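Local coordinates for galactan 1,3-beta-galactosidase (Phanerochaete chrysosporium, PDB 7BYS), which probably cleaves beta-1,3-galactan from its chain ends as a family 43 glycoside hydrolase that also carries a calcium-containing carbohydrate-binding module, at residues 85-97 and 165-177. Sequence-based numbering, arbitrary orientation. Where two conformers were deposited one is given.
Sequences VIFNQKNSEYVMW and SRLDANYYNVTAQ. With NAG (2-acetamido-2-deoxy-beta-D-glucopyranose), chain D.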
ATOM      1  N   VAL A  85       3.128   9.570  13.137  1.00  8.21           N
ATOM      2  CA  VAL A  85       3.984  10.360  14.022  1.00  8.06           C
ATOM      3  C   VAL A  85       4.118  11.771  13.468  1.00  8.72           C
ATOM      4  O   VAL A  85       4.402  11.956  12.277  1.00  8.31           O
ATOM      5  CB  VAL A  85       5.380   9.734  14.201  1.00  8.26           C
ATOM      6  CG1 VAL A  85       6.222  10.588  15.156  1.00  8.81           C
ATOM      7  CG2 VAL A  85       5.285   8.310  14.735  1.00  9.51           C
ATOM      8  N   ILE A  86       3.898  12.760  14.333  1.00  8.52           N
ATOM      9  CA  ILE A  86       4.135  14.159  13.999  1.00  9.61           C
ATOM     10  C   ILE A  86       4.989  14.806  15.085  1.00  8.98           C
ATOM     11  O   ILE A  86       4.988  14.379  16.244  1.00 10.04           O
ATOM     12  CB  ILE A  86       2.829  14.954  13.767  1.00  9.94           C
ATOM     13  CG1 ILE A  86       1.917  14.886  14.988  1.00 10.23           C
ATOM     14  CG2 ILE A  86       2.107  14.469  12.504  1.00 10.91           C
ATOM     15  CD1 ILE A  86       0.676  15.753  14.844  1.00 12.21           C
ATOM     16  N   PHE A  87       5.720  15.853  14.706  1.00  9.74           N
ATOM     17  CA  PHE A  87       6.598  16.557  15.635  1.00  9.22           C
ATOM     18  C   PHE A  87       5.886  17.776  16.199  1.00  8.95           C
ATOM     19  O   PHE A  87       5.352  18.599  15.444  1.00 10.43           O
ATOM     20  CB  PHE A  87       7.889  16.987  14.943  1.00 11.13           C
ATOM     21  CG  PHE A  87       8.853  17.718  15.844  1.00 10.40           C
ATOM     22  CD1 PHE A  87       9.500  17.054  16.879  1.00 11.91           C
ATOM     23  CD2 PHE A  87       9.106  19.067  15.655  1.00 12.73           C
ATOM     24  CE1 PHE A  87      10.401  17.730  17.705  1.00 11.08           C
ATOM     25  CE2 PHE A  87      10.000  19.745  16.479  1.00 15.01           C
ATOM     26  CZ  PHE A  87      10.647  19.072  17.493  1.00 12.74           C
ATOM     27  N   ASN A  88       5.888  17.882  17.520  1.00 10.07           N
ATOM     28  CA  ASN A  88       5.317  19.023  18.224  1.00 10.71           C
ATOM     29  C   ASN A  88       6.431  20.025  18.527  1.00 11.56           C
ATOM     30  O   ASN A  88       7.312  19.758  19.356  1.00 11.70           O
ATOM     31  CB  ASN A  88       4.638  18.560  19.505  1.00 10.13           C
ATOM     32  CG  ASN A  88       3.862  19.671  20.172  1.00 12.23           C
ATOM     33  OD1 ASN A  88       4.449  20.576  20.756  1.00 14.00           O
ATOM     34  ND2 ASN A  88       2.544  19.624  20.069  1.00 11.10           N
ATOM     35  N   GLN A  89       6.397  21.164  17.835  1.00 12.32           N
ATOM     36  CA  GLN A  89       7.428  22.189  17.996  1.00 13.39           C
ATOM     37  C   GLN A  89       7.384  22.834  19.375  1.00 16.56           C
ATOM     38  O   GLN A  89       8.434  23.121  19.962  1.00 16.55           O
ATOM     39  CB  GLN A  89       7.285  23.250  16.905  1.00 16.80           C
ATOM     40  CG  GLN A  89       7.679  22.734  15.531  1.00 20.55           C
ATOM     41  CD  GLN A  89       7.789  23.825  14.476  1.00 35.96           C
ATOM     42  OE1 GLN A  89       7.999  23.537  13.296  1.00 39.08           O
ATOM     43  NE2 GLN A  89       7.647  25.077  14.893  1.00 32.43           N
ATOM     44  N   LYS A  90       6.184  23.091  19.899  1.00 15.28           N
ATOM     45  CA  LYS A  90       6.069  23.738  21.204  1.00 14.49           C
ATOM     46  C   LYS A  90       6.796  22.946  22.285  1.00 15.76           C
ATOM     47  O   LYS A  90       7.462  23.529  23.152  1.00 16.28           O
ATOM     48  CB  LYS A  90       4.589  23.913  21.569  1.00 16.19           C
ATOM     49  CG  LYS A  90       4.349  24.492  22.961  1.00 20.90           C
ATOM     50  CD  LYS A  90       2.861  24.688  23.246  1.00 23.31           C
ATOM     51  CE  LYS A  90       2.183  23.396  23.687  1.00 15.67           C
ATOM     52  NZ  LYS A  90       2.581  22.931  25.044  1.00 20.52           N
ATOM     53  N   ASN A  91       6.696  21.615  22.249  1.00 12.90           N
ATOM     54  CA  ASN A  91       7.257  20.755  23.283  1.00 12.70           C
ATOM     55  C   ASN A  91       8.541  20.061  22.848  1.00 12.95           C
ATOM     56  O   ASN A  91       9.139  19.343  23.657  1.00 14.95           O
ATOM     57  CB  ASN A  91       6.230  19.696  23.698  1.00 12.61           C
ATOM     58  CG  ASN A  91       4.956  20.305  24.238  1.00 18.15           C
ATOM     59  OD1 ASN A  91       4.967  21.403  24.794  1.00 18.00           O
ATOM     60  ND2 ASN A  91       3.849  19.591  24.088  1.00 14.59           N
ATOM     61  N   SER A  92       8.968  20.256  21.599  1.00 11.48           N
ATOM     62  CA  SER A  92      10.103  19.531  21.017  1.00 11.90           C
ATOM     63  C   SER A  92       9.957  18.023  21.219  1.00 14.67           C
ATOM     64  O   SER A  92      10.867  17.335  21.687  1.00 13.85           O
ATOM     65  CB  SER A  92      11.436  20.048  21.558  0.61 15.17           C
ATOM     66  OG  SER A  92      11.540  21.447  21.362  0.61 16.01           O
ATOM     67  N   GLU A  93       8.786  17.505  20.859  1.00 11.34           N
ATOM     68  CA  GLU A  93       8.427  16.131  21.159  1.00 12.42           C
ATOM     69  C   GLU A  93       7.779  15.495  19.939  1.00 11.52           C
ATOM     70  O   GLU A  93       6.959  16.123  19.260  1.00 10.24           O
ATOM     71  CB  GLU A  93       7.420  16.114  22.309  1.00 12.93           C
ATOM     72  CG  GLU A  93       7.098  14.744  22.838  1.00 16.14           C
ATOM     73  CD  GLU A  93       6.269  14.802  24.098  1.00 16.70           C
ATOM     74  OE1 GLU A  93       5.127  15.321  24.038  1.00 17.75           O
ATOM     75  OE2 GLU A  93       6.759  14.342  25.153  1.00 19.72           O
ATOM     76  N   TYR A  94       8.155  14.245  19.667  1.00 10.05           N
ATOM     77  CA  TYR A  94       7.489  13.438  18.654  1.00 10.50           C
ATOM     78  C   TYR A  94       6.321  12.712  19.295  1.00  9.70           C
ATOM     79  O   TYR A  94       6.456  12.133  20.376  1.00 11.04           O
ATOM     80  CB  TYR A  94       8.471  12.439  18.035  1.00 10.40           C
ATOM     81  CG  TYR A  94       9.586  13.143  17.308  1.00 10.31           C
ATOM     82  CD1 TYR A  94       9.468  13.483  15.970  1.00 12.11           C
ATOM     83  CD2 TYR A  94      10.747  13.518  17.980  1.00 11.80           C
ATOM     84  CE1 TYR A  94      10.471  14.164  15.315  1.00 14.25           C
ATOM     85  CE2 TYR A  94      11.743  14.183  17.338  1.00 13.09           C
ATOM     86  CZ  TYR A  94      11.609  14.505  16.010  1.00 13.89           C
ATOM     87  OH  TYR A  94      12.630  15.175  15.382  1.00 19.69           O
ATOM     88  N   VAL A  95       5.167  12.762  18.638  1.00  8.98           N
ATOM     89  CA  VAL A  95       3.945  12.189  19.181  1.00  8.68           C
ATOM     90  C   VAL A  95       3.417  11.180  18.181  1.00  7.55           C
ATOM     91  O   VAL A  95       3.143  11.534  17.024  1.00  8.59           O
ATOM     92  CB  VAL A  95       2.893  13.260  19.510  1.00  8.87           C
ATOM     93  CG1 VAL A  95       1.732  12.621  20.230  1.00  9.36           C
ATOM     94  CG2 VAL A  95       3.524  14.379  20.363  1.00 11.43           C
ATOM     95  N   MET A  96       3.294   9.931  18.627  1.00  8.55           N
ATOM     96  CA  MET A  96       2.751   8.837  17.836  1.00  8.33           C
ATOM     97  C   MET A  96       1.306   8.584  18.239  1.00  9.50           C
ATOM     98  O   MET A  96       1.002   8.474  19.432  1.00  9.53           O
ATOM     99  CB  MET A  96       3.571   7.564  18.057  1.00  9.05           C
ATOM    100  CG  MET A  96       3.057   6.362  17.273  1.00  9.73           C
ATOM    101  SD  MET A  96       3.910   4.837  17.762  1.00 11.23           S
ATOM    102  CE  MET A  96       5.599   5.190  17.253  1.00 14.43           C
ATOM    103  N   TRP A  97       0.418   8.483  17.250  1.00  7.65           N
ATOM    104  CA  TRP A  97      -0.942   7.999  17.462  1.00  8.49           C
ATOM    105  C   TRP A  97      -1.128   6.688  16.707  1.00  8.27           C
ATOM    106  O   TRP A  97      -0.460   6.426  15.697  1.00  8.72           O
ATOM    107  CB  TRP A  97      -1.990   9.008  16.960  1.00  9.57           C
ATOM    108  CG  TRP A  97      -2.115  10.228  17.819  1.00  8.35           C
ATOM    109  CD1 TRP A  97      -1.122  11.104  18.137  1.00 10.79           C
ATOM    110  CD2 TRP A  97      -3.303  10.706  18.462  1.00  8.61           C
ATOM    111  NE1 TRP A  97      -1.613  12.095  18.959  1.00 10.52           N
ATOM    112  CE2 TRP A  97      -2.952  11.880  19.160  1.00  8.31           C
ATOM    113  CE3 TRP A  97      -4.626  10.250  18.528  1.00 12.16           C
ATOM    114  CZ2 TRP A  97      -3.881  12.605  19.923  1.00 10.36           C
ATOM    115  CZ3 TRP A  97      -5.551  10.974  19.281  1.00 10.68           C
ATOM    116  CH2 TRP A  97      -5.172  12.140  19.964  1.00 11.68           C
ATOM    117  N   SER A 165     -11.269  15.563  13.642  1.00  9.48           N
ATOM    118  CA  SER A 165     -11.340  16.320  14.882  1.00 10.01           C
ATOM    119  C   SER A 165      -9.978  16.906  15.196  1.00 10.57           C
ATOM    120  O   SER A 165      -8.955  16.277  14.929  1.00 10.03           O
ATOM    121  CB  SER A 165     -11.799  15.427  16.029  1.00 10.81           C
ATOM    122  OG  SER A 165     -13.121  14.964  15.793  1.00 10.96           O
ATOM    123  N   ARG A 166      -9.969  18.107  15.767  1.00 11.83           N
ATOM    124  CA  ARG A 166      -8.732  18.820  16.047  1.00  9.85           C
ATOM    125  C   ARG A 166      -8.097  18.346  17.353  1.00  9.80           C
ATOM    126  O   ARG A 166      -8.790  18.089  18.345  1.00 11.71           O
ATOM    127  CB  ARG A 166      -9.029  20.320  16.116  0.64 11.70           C
ATOM    128  CG  ARG A 166      -7.810  21.203  16.323  0.64 11.96           C
ATOM    129  CD  ARG A 166      -8.102  22.670  15.992  0.64 11.61           C
ATOM    130  NE  ARG A 166      -9.340  23.141  16.609  0.64 14.72           N
ATOM    131  CZ  ARG A 166      -9.430  23.719  17.803  0.64 16.94           C
ATOM    132  NH1 ARG A 166     -10.619  24.095  18.258  0.64 16.64           N
ATOM    133  NH2 ARG A 166      -8.346  23.921  18.546  0.64 16.62           N
ATOM    134  N   LEU A 167      -6.769  18.214  17.344  1.00  8.55           N
ATOM    135  CA  LEU A 167      -6.003  17.875  18.539  1.00  9.26           C
ATOM    136  C   LEU A 167      -5.633  19.134  19.306  1.00 10.01           C
ATOM    137  O   LEU A 167      -5.520  20.219  18.729  1.00 10.48           O
ATOM    138  CB  LEU A 167      -4.702  17.167  18.160  1.00  9.62           C
ATOM    139  CG  LEU A 167      -4.834  15.916  17.290  1.00 10.49           C
ATOM    140  CD1 LEU A 167      -3.487  15.236  17.164  1.00 11.50           C
ATOM    141  CD2 LEU A 167      -5.882  14.983  17.856  1.00 12.01           C
ATOM    142  N   ASP A 168      -5.437  18.969  20.614  1.00  9.94           N
ATOM    143  CA  ASP A 168      -4.957  20.058  21.456  1.00 10.82           C
ATOM    144  C   ASP A 168      -3.515  20.416  21.093  1.00 11.17           C
ATOM    145  O   ASP A 168      -2.868  19.776  20.260  1.00 10.38           O
ATOM    146  CB  ASP A 168      -5.151  19.731  22.942  1.00 13.30           C
ATOM    147  CG  ASP A 168      -4.281  18.571  23.438  1.00 14.77           C
ATOM    148  OD1 ASP A 168      -3.198  18.297  22.866  1.00 12.99           O
ATOM    149  OD2 ASP A 168      -4.668  17.937  24.447  1.00 15.94           O
ATOM    150  N   ALA A 169      -2.994  21.452  21.751  1.00 12.11           N
ATOM    151  CA  ALA A 169      -1.688  21.987  21.384  1.00 10.85           C
ATOM    152  C   ALA A 169      -0.534  21.069  21.761  1.00 11.55           C
ATOM    153  O   ALA A 169       0.581  21.303  21.291  1.00 12.61           O
ATOM    154  CB  ALA A 169      -1.493  23.379  22.003  1.00 16.53           C
ATOM    155  N   ASN A 170      -0.764  20.065  22.615  1.00 12.01           N
ATOM    156  CA  ASN A 170       0.248  19.058  22.904  1.00 11.55           C
ATOM    157  C   ASN A 170       0.178  17.875  21.957  1.00 12.24           C
ATOM    158  O   ASN A 170       1.067  17.016  21.998  1.00 11.59           O
ATOM    159  CB  ASN A 170       0.082  18.537  24.331  1.00 11.43           C
ATOM    160  CG  ASN A 170       0.347  19.601  25.368  1.00 12.97           C
ATOM    161  OD1 ASN A 170       1.270  20.406  25.232  1.00 16.33           O
ATOM    162  ND2 ASN A 170      -0.475  19.618  26.408  1.00 17.08           N
ATOM    163  N   TYR A 171      -0.857  17.811  21.118  1.00 10.09           N
ATOM    164  CA  TYR A 171      -1.147  16.613  20.319  1.00  9.44           C
ATOM    165  C   TYR A 171      -1.450  15.393  21.200  1.00 11.21           C
ATOM    166  O   TYR A 171      -1.198  14.250  20.807  1.00 11.72           O
ATOM    167  CB  TYR A 171      -0.034  16.272  19.314  1.00  9.67           C
ATOM    168  CG  TYR A 171       0.413  17.357  18.353  1.00  8.46           C
ATOM    169  CD1 TYR A 171      -0.402  18.432  18.012  1.00 10.10           C
ATOM    170  CD2 TYR A 171       1.668  17.268  17.747  1.00  7.98           C
ATOM    171  CE1 TYR A 171       0.033  19.401  17.093  1.00 11.07           C
ATOM    172  CE2 TYR A 171       2.105  18.222  16.832  1.00 10.10           C
ATOM    173  CZ  TYR A 171       1.290  19.290  16.509  1.00  9.33           C
ATOM    174  OH  TYR A 171       1.718  20.230  15.591  1.00 11.52           O
ATOM    175  N   TYR A 172      -1.978  15.605  22.406  1.00 10.98           N
ATOM    176  CA  TYR A 172      -2.218  14.506  23.341  1.00 10.38           C
ATOM    177  C   TYR A 172      -3.668  14.055  23.374  1.00 13.68           C
ATOM    178  O   TYR A 172      -3.946  12.953  23.862  1.00 14.75           O
ATOM    179  CB  TYR A 172      -1.853  14.908  24.779  1.00 14.72           C
ATOM    180  CG  TYR A 172      -0.381  15.080  25.073  1.00 12.71           C
ATOM    181  CD1 TYR A 172       0.603  14.743  24.145  1.00 13.10           C
ATOM    182  CD2 TYR A 172       0.022  15.579  26.307  1.00 16.29           C
ATOM    183  CE1 TYR A 172       1.955  14.909  24.442  1.00 16.66           C
ATOM    184  CE2 TYR A 172       1.357  15.757  26.611  1.00 18.12           C
ATOM    185  CZ  TYR A 172       2.321  15.416  25.686  1.00 18.68           C
ATOM    186  OH  TYR A 172       3.654  15.601  26.013  1.00 18.86           O
ATOM    187  N   ASN A 173      -4.589  14.876  22.883  1.00 13.29           N
ATOM    188  CA  ASN A 173      -6.004  14.620  23.073  1.00 14.05           C
ATOM    189  C   ASN A 173      -6.778  15.370  21.997  1.00 11.69           C
ATOM    190  O   ASN A 173      -6.289  16.340  21.415  1.00 12.45           O
ATOM    191  CB  ASN A 173      -6.423  15.042  24.488  1.00 15.33           C
ATOM    192  CG  ASN A 173      -7.853  14.694  24.810  1.00 21.37           C
ATOM    193  OD1 ASN A 173      -8.409  13.722  24.292  1.00 18.95           O
ATOM    194  ND2 ASN A 173      -8.464  15.501  25.676  1.00 28.93           N
ATOM    195  N   VAL A 174      -8.000  14.908  21.745  1.00 13.71           N
ATOM    196  CA  VAL A 174      -8.895  15.540  20.783  1.00 15.43           C
ATOM    197  C   VAL A 174      -9.724  16.591  21.511  1.00 15.80           C
ATOM    198  O   VAL A 174     -10.330  16.295  22.550  1.00 24.20           O
ATOM    199  CB  VAL A 174      -9.799  14.484  20.131  1.00 21.09           C
ATOM    200  CG1 VAL A 174     -10.853  15.153  19.288  1.00 25.65           C
ATOM    201  CG2 VAL A 174      -8.973  13.491  19.319  1.00 23.30           C
ATOM    202  N   THR A 175      -9.753  17.814  20.975  1.00 12.71           N
ATOM    203  CA  THR A 175     -10.420  18.949  21.615  1.00 17.42           C
ATOM    204  C   THR A 175     -11.789  19.282  21.023  1.00 21.61           C
ATOM    205  O   THR A 175     -12.722  19.588  21.776  1.00 22.49           O
ATOM    206  CB  THR A 175      -9.513  20.192  21.598  1.00 18.96           C
ATOM    207  OG1 THR A 175     -10.153  21.269  22.299  1.00 30.83           O
ATOM    208  CG2 THR A 175      -9.195  20.653  20.190  1.00 21.88           C
ATOM    209  N   ALA A 176     -11.946  19.231  19.701  1.00 17.76           N
ATOM    210  CA  ALA A 176     -13.186  19.648  19.063  1.00 15.95           C
ATOM    211  C   ALA A 176     -13.385  18.828  17.801  1.00 18.31           C
ATOM    212  O   ALA A 176     -12.423  18.551  17.081  1.00 13.62           O
ATOM    213  CB  ALA A 176     -13.144  21.132  18.672  1.00 17.76           C
ATOM    214  N   GLN A 177     -14.633  18.459  17.530  1.00 15.02           N
ATOM    215  CA  GLN A 177     -14.981  17.906  16.230  1.00 13.04           C
ATOM    216  C   GLN A 177     -14.964  19.011  15.189  1.00 14.16           C
ATOM    217  O   GLN A 177     -15.382  20.145  15.444  1.00 14.83           O
ATOM    218  CB  GLN A 177     -16.377  17.302  16.262  1.00 14.93           C
ATOM    219  CG  GLN A 177     -16.661  16.361  15.097  0.56 12.48           C
ATOM    220  CD  GLN A 177     -17.865  15.473  15.351  0.56 19.58           C
ATOM    221  OE1 GLN A 177     -17.801  14.539  16.149  0.56 20.73           O
ATOM    222  NE2 GLN A 177     -18.974  15.771  14.685  0.56 17.41           N
TER
HETATM  223  C1  NAG D 501      -9.833  15.324  26.089  1.00 30.35           C
HETATM  224  C2  NAG D 501      -9.984  15.179  27.601  1.00 36.58           C
HETATM  225  C3  NAG D 501     -11.408  15.035  28.019  1.00 33.82           C
HETATM  226  C4  NAG D 501     -12.275  16.115  27.438  1.00 35.77           C
HETATM  227  C5  NAG D 501     -12.107  16.159  25.917  1.00 34.98           C
HETATM  228  C6  NAG D 501     -12.989  17.203  25.298  1.00 33.68           C
HETATM  229  C7  NAG D 501      -9.328  12.636  27.591  1.00 41.35           C
HETATM  230  C8  NAG D 501      -8.402  11.545  28.141  1.00 40.59           C
HETATM  231  N2  NAG D 501      -9.151  14.015  28.067  1.00 37.49           N
HETATM  232  O3  NAG D 501     -11.489  15.082  29.472  1.00 40.68           O
HETATM  233  O4  NAG D 501     -13.643  15.868  27.772  1.00 37.73           O
HETATM  234  O5  NAG D 501     -10.702  16.438  25.581  1.00 28.38           O
HETATM  235  O6  NAG D 501     -12.376  18.460  25.409  1.00 34.78           O
HETATM  236  O7  NAG D 501     -10.169  12.343  26.798  1.00 41.49           O
HETATM  237  O   HOH W   1       4.156  21.692  16.114  1.00 15.77           O
HETATM  238  O   HOH W   2       3.812  17.231  22.463  1.00 12.77           O
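Tyr172 OH donates a very short hydrogen bond to Glu93 OE1, 2.5 Å long. The carboxylate oxygen meets the phenol ring at its edge. Asn170 OD1 accepts two hydrogen bonds, one from Lys90 NZ at 2.9 Å and one from Asn91 ND2. The Asn91 bond is nearly straight. The Lys90 chain turns back at its last two torsions (chi3 81°, chi4 70°), which brings NZ to Asn170 OD1, and its ammonium also donates to Asn91 OD1. A water links Asn91 ND2, Glu93 OE1 and Asn170 O. Asn88 ND2 donates to Ala169 O (2.9 Å), while Asn88 OD1 accepts from Asn91 N in an Asx motif.

The buried Tyr171 ring is held between Asn88 ND2 over one face and Ile86 CD1 over the other, the latter a CH-pi contact 3.6 Å from the centroid. Its hydroxyl is hydrogen-bonded to Gln148 O and Gln142 NE2. Trp97 NE1 donates to Tyr171 O at 2.9 Å, in the indole plane but bent to 140°. Leu167 CD2 packs 3.6 Å from Trp97 CH2. A leucine in place of Trp97 would probably leave Tyr171 O without this donor and open a gap beside Leu167 and Val174.

Asn173, next to Tyr172, carries an N-linked sugar. The contact joins two hairpin turns from adjacent four-stranded sheets, consistent with neighbouring blades of the family 43 beta-propeller. Ile86 and Trp97 also touch Ile140 on strand 138-142, Tyr171 touches Ala150 on strand 150-156, and Val95 and Trp97 touch Val112 on strand 109-115, the next strand of their own sheet.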